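Local structure of CT263 (Chlamydia trachomatis, 4QAS) at residues 57-60 with 61-65; 148-151 with 152-155. The protein probably hydrolyses the N-glycosidic bond of a futalosine-type nucleoside, as an MTAN-like nucleosidase serving menaquinone synthesis by the futalosine pathway. The protein carries 1 engineered substitution. All coordinates share one frame; numbering follows the deposited sequence.

Contact 1: residues 57-60 with 61-65; sequences GVVQ and ALSPP
Val58 and Val59 each offer a backbone carbonyl to the amide three residues on. Ala61 N gives the shorter and Leu62 N the longer of the two hydrogen bonds, 2.9 Å to Val58 O and 3.2 Å to Val59 O. Both N-H groups point nearly straight at their oxygens. Around these bonds side-chain carbons press on the same two carbonyl oxygens. Ala61 CB sits 3.2 Å from Val58 O, and Ser63 CB comes equally close to Val59 O. With chi1 of Val59 at 63°, CG1 lies between the backbone N and the carbonyl carbon and CG2 is anti to N, which lays CG2 4.0 Å from Ser63 CB. Gln60 runs extended beyond CG, and a water joins it to the exit of the turn, accepting from Gln60 NE2 at 2.9 Å and donating to Ser63 O at 2.7 Å. Ser63 leads into a cis peptide before Pro64. Further out, buried Leu62 packs on Trp72, Phe146 and Ile147. The chemistry is thus mostly backbone: two consecutive 3-10 bonds fix the turn, and at its exposed side solvent completes the link between Gln60 and Ser63.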
ATOM      1  N   GLY A  57     -16.281   6.225  21.676  1.00 42.57           N
ATOM      2  CA  GLY A  57     -16.384   4.794  21.508  1.00 39.78           C
ATOM      3  C   GLY A  57     -17.007   4.142  22.727  1.00 27.81           C
ATOM      4  O   GLY A  57     -16.971   4.673  23.842  1.00 33.73           O
ATOM      5  N   VAL A  58     -17.615   2.979  22.503  1.00 29.26           N
ATOM      6  CA  VAL A  58     -18.293   2.236  23.560  1.00 28.69           C
ATOM      7  C   VAL A  58     -17.652   0.859  23.675  1.00 26.20           C
ATOM      8  O   VAL A  58     -17.048   0.344  22.728  1.00 26.63           O
ATOM      9  CB  VAL A  58     -19.818   2.113  23.333  1.00 33.76           C
ATOM     10  CG1 VAL A  58     -20.478   3.488  23.344  1.00 42.18           C
ATOM     11  CG2 VAL A  58     -20.128   1.362  22.035  1.00 31.52           C
ATOM     12  N   VAL A  59     -17.781   0.268  24.866  1.00 29.15           N
ATOM     13  CA  VAL A  59     -17.116  -1.008  25.135  1.00 30.71           C
ATOM     14  C   VAL A  59     -17.594  -2.081  24.170  1.00 27.12           C
ATOM     15  O   VAL A  59     -16.816  -2.944  23.753  1.00 26.14           O
ATOM     16  CB  VAL A  59     -17.303  -1.447  26.598  1.00 31.71           C
ATOM     17  CG1 VAL A  59     -18.796  -1.686  26.935  1.00 31.50           C
ATOM     18  CG2 VAL A  59     -16.482  -2.715  26.861  1.00 32.19           C
ATOM     19  N   GLN A  60     -18.875  -2.040  23.795  1.00 28.42           N
ATOM     20  CA  GLN A  60     -19.410  -3.048  22.885  1.00 28.58           C
ATOM     21  C   GLN A  60     -18.853  -2.941  21.466  1.00 30.59           C
ATOM     22  O   GLN A  60     -19.238  -3.750  20.614  1.00 31.52           O
ATOM     23  CB  GLN A  60     -20.934  -2.985  22.898  1.00 30.75           C
ATOM     24  CG  GLN A  60     -21.507  -3.405  24.254  1.00 33.03           C
ATOM     25  CD  GLN A  60     -23.017  -3.457  24.277  1.00 54.19           C
ATOM     26  OE1 GLN A  60     -23.661  -2.674  24.974  1.00 63.90           O
ATOM     27  NE2 GLN A  60     -23.592  -4.392  23.521  1.00 40.51           N
ATOM     28  N   ALA A  61     -17.958  -1.997  21.186  1.00 25.55           N
ATOM     29  CA  ALA A  61     -17.279  -1.996  19.898  1.00 28.48           C
ATOM     30  C   ALA A  61     -16.392  -3.223  19.731  1.00 30.48           C
ATOM     31  O   ALA A  61     -16.115  -3.635  18.597  1.00 31.05           O
ATOM     32  CB  ALA A  61     -16.427  -0.738  19.770  1.00 27.70           C
ATOM     33  N   LEU A  62     -15.902  -3.792  20.840  1.00 26.68           N
ATOM     34  CA  LEU A  62     -15.022  -4.960  20.828  1.00 26.79           C
ATOM     35  C   LEU A  62     -15.370  -5.905  21.963  1.00 28.62           C
ATOM     36  O   LEU A  62     -14.499  -6.590  22.511  1.00 34.01           O
ATOM     37  CB  LEU A  62     -13.545  -4.548  20.973  1.00 32.30           C
ATOM     38  CG  LEU A  62     -12.683  -4.328  19.744  1.00 38.42           C
ATOM     39  CD1 LEU A  62     -11.249  -4.117  20.226  1.00 25.56           C
ATOM     40  CD2 LEU A  62     -12.735  -5.460  18.744  1.00 28.22           C
ATOM     41  N   SER A  63     -16.639  -5.950  22.336  1.00 28.49           N
ATOM     42  CA  SER A  63     -17.088  -6.808  23.406  1.00 29.91           C
ATOM     43  C   SER A  63     -18.435  -7.391  22.987  1.00 36.45           C
ATOM     44  O   SER A  63     -19.383  -6.631  22.768  1.00 37.54           O
ATOM     45  CB  SER A  63     -17.240  -6.003  24.686  1.00 28.66           C
ATOM     46  OG  SER A  63     -17.677  -6.836  25.741  1.00 30.73           O
ATOM     47  N   PRO A  64     -18.527  -8.733  22.838  1.00 35.09           N
ATOM     48  CA  PRO A  64     -17.434  -9.701  22.995  1.00 29.82           C
ATOM     49  C   PRO A  64     -16.383  -9.517  21.914  1.00 31.14           C
ATOM     50  O   PRO A  64     -16.697  -9.026  20.824  1.00 34.56           O
ATOM     51  CB  PRO A  64     -18.124 -11.057  22.820  1.00 35.73           C
ATOM     52  CG  PRO A  64     -19.321 -10.775  22.013  1.00 39.32           C
ATOM     53  CD  PRO A  64     -19.767  -9.383  22.375  1.00 38.16           C
ATOM     54  N   PRO A  65     -15.133  -9.862  22.223  1.00 29.49           N
ATOM     55  CA  PRO A  65     -14.073  -9.661  21.248  1.00 30.12           C
ATOM     56  C   PRO A  65     -14.239 -10.604  20.074  1.00 29.42           C
ATOM     57  O   PRO A  65     -14.707 -11.746  20.227  1.00 31.00           O
ATOM     58  CB  PRO A  65     -12.796  -9.975  22.046  1.00 32.46           C
ATOM     59  CG  PRO A  65     -13.220 -10.852  23.107  1.00 38.00           C
ATOM     60  CD  PRO A  65     -14.624 -10.464  23.464  1.00 33.93           C
TER
HETATM   61  O   HOH W   1     -22.026  -6.530  22.300  1.00 37.11           O

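Contact 2: residues 148-151 with 152-155; sequences AKQA and SLVA
Ser152 reaches back to Lys149 with its hydroxyl, OG giving a short 2.5 Å hydrogen bond to Lys149 O. The donor lies in the carbonyl plane, on a lone pair. With OG between its own N and carbonyl carbon (chi1 80°), the hydroxyl is folded back over the helix turn, while Ser152 N bonds to Ala148 O at 3.1 Å. After this the spacing tightens: Leu153 N goes to Gln150 O and Val154 N to Ala151 O, three residues back.

The close packing is on the inner face. Ala151 lies against Trp72 and Cys158, Ala148 against Met160, and Val154 CG2 comes to 3.5 Å from Ala151 O. Gln150 is buried too, bent at chi2, and its NE2 is satisfied by a hydrogen bond to Leu62 O in the 61-65 loop. Leu153, itself exposed, bridges the two sides: it runs beside buried Gln150, pointing the same way, and sets CD1 3.7 Å from that NE2 atom; its CB is closer still to Gln150 O, at 3.3 Å.

The outer side is looser. Lys149, bent at chi2 and chi4, swings NZ across Leu153 to about 4.1 Å from CD2, a slack approach at an exposed edge, and Ser152 and Ala155 face solvent.

Ala155, with positive phi, closes the turn: its N makes a weak bond to Ser152 O, and the next amide along the chain returns to Ala151 O. That is a Schellman motif, here ending helix 144-153.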
ATOM      1  N   ALA A 148      -5.717  -4.052  23.357  1.00 17.55           N
ATOM      2  CA  ALA A 148      -4.796  -5.104  23.790  1.00 17.15           C
ATOM      3  C   ALA A 148      -5.434  -5.987  24.848  1.00 20.24           C
ATOM      4  O   ALA A 148      -5.228  -7.209  24.869  1.00 21.79           O
ATOM      5  CB  ALA A 148      -3.514  -4.502  24.348  1.00 21.14           C
ATOM      6  N   LYS A 149      -6.181  -5.388  25.780  1.00 20.03           N
ATOM      7  CA  LYS A 149      -6.822  -6.185  26.819  1.00 22.88           C
ATOM      8  C   LYS A 149      -7.905  -7.081  26.235  1.00 22.66           C
ATOM      9  O   LYS A 149      -8.022  -8.250  26.617  1.00 25.60           O
ATOM     10  CB  LYS A 149      -7.385  -5.271  27.902  1.00 23.48           C
ATOM     11  CG  LYS A 149      -8.083  -6.001  29.035  1.00 31.03           C
ATOM     12  CD  LYS A 149      -7.108  -6.893  29.803  1.00 37.77           C
ATOM     13  CE  LYS A 149      -7.746  -7.512  31.041  1.00 56.66           C
ATOM     14  NZ  LYS A 149      -8.928  -8.349  30.703  1.00 62.19           N
ATOM     15  N   GLN A 150      -8.687  -6.566  25.281  1.00 20.98           N
ATOM     16  CA  GLN A 150      -9.684  -7.414  24.629  1.00 21.03           C
ATOM     17  C   GLN A 150      -9.021  -8.549  23.856  1.00 21.01           C
ATOM     18  O   GLN A 150      -9.528  -9.673  23.851  1.00 24.01           O
ATOM     19  CB  GLN A 150     -10.608  -6.589  23.728  1.00 22.46           C
ATOM     20  CG  GLN A 150     -11.482  -5.578  24.474  1.00 21.62           C
ATOM     21  CD  GLN A 150     -12.268  -6.221  25.586  1.00 27.04           C
ATOM     22  OE1 GLN A 150     -11.865  -6.180  26.748  1.00 26.40           O
ATOM     23  NE2 GLN A 150     -13.391  -6.835  25.241  1.00 28.18           N
ATOM     24  N   ALA A 151      -7.872  -8.287  23.224  1.00 22.11           N
ATOM     25  CA  ALA A 151      -7.155  -9.350  22.518  1.00 23.31           C
ATOM     26  C   ALA A 151      -6.757 -10.466  23.476  1.00 25.61           C
ATOM     27  O   ALA A 151      -6.795 -11.648  23.115  1.00 30.07           O
ATOM     28  CB  ALA A 151      -5.915  -8.774  21.826  1.00 21.66           C
ATOM     29  N   SER A 152      -6.377 -10.107  24.704  1.00 25.89           N
ATOM     30  CA  SER A 152      -5.996 -11.125  25.684  1.00 28.48           C
ATOM     31  C   SER A 152      -7.143 -12.091  25.982  1.00 29.51           C
ATOM     32  O   SER A 152      -6.905 -13.240  26.376  1.00 32.91           O
ATOM     33  CB  SER A 152      -5.515 -10.452  26.969  1.00 35.96           C
ATOM     34  OG  SER A 152      -6.613 -10.033  27.757  1.00 36.09           O
ATOM     35  N   LEU A 153      -8.389 -11.665  25.778  1.00 28.45           N
ATOM     36  CA  LEU A 153      -9.535 -12.506  26.104  1.00 31.64           C
ATOM     37  C   LEU A 153      -9.707 -13.658  25.122  1.00 33.12           C
ATOM     38  O   LEU A 153     -10.275 -14.693  25.486  1.00 39.16           O
ATOM     39  CB  LEU A 153     -10.821 -11.679  26.138  1.00 31.51           C
ATOM     40  CG  LEU A 153     -10.995 -10.626  27.240  1.00 32.16           C
ATOM     41  CD1 LEU A 153     -12.334  -9.912  27.069  1.00 37.44           C
ATOM     42  CD2 LEU A 153     -10.918 -11.245  28.617  1.00 38.03           C
ATOM     43  N   VAL A 154      -9.259 -13.497  23.878  1.00 33.97           N
ATOM     44  CA  VAL A 154      -9.348 -14.547  22.867  1.00 34.83           C
ATOM     45  C   VAL A 154      -7.982 -15.149  22.562  1.00 35.61           C
ATOM     46  O   VAL A 154      -7.834 -15.882  21.576  1.00 31.77           O
ATOM     47  CB  VAL A 154     -10.061 -14.064  21.591  1.00 40.20           C
ATOM     48  CG1 VAL A 154     -11.549 -13.912  21.837  1.00 39.90           C
ATOM     49  CG2 VAL A 154      -9.469 -12.763  21.112  1.00 39.00           C
ATOM     50  N   ALA A 155      -6.980 -14.867  23.393  1.00 39.68           N
ATOM     51  CA  ALA A 155      -5.668 -15.496  23.271  1.00 46.14           C
ATOM     52  C   ALA A 155      -5.056 -15.206  21.913  1.00 38.48           C
ATOM     53  O   ALA A 155      -4.309 -16.017  21.352  1.00 33.69           O
ATOM     54  CB  ALA A 155      -5.739 -17.002  23.542  1.00 47.20           C
TER

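In the fold
Both contacts lie on the same side of the chain's centre, with their own centres about 12 Å apart, and both are local turns, but they sit at different depths. Contact 1 is a surface turn in the loop between strands 43-49 and 71-80; contact 2 is the partly buried end of helix 144-153. Trp72 of strand 71-80 is common ground, meeting Leu62 and Pro65 from the loop and Gln150, Ala151 and Val154 from the helix. Pro65 also packs directly on Val154, CG to CG1 at 3.7 Å. Both turns are closed by backbone amides; contact 1 adds a water between Gln60 and Ser63, contact 2 the hydroxyl of Ser152.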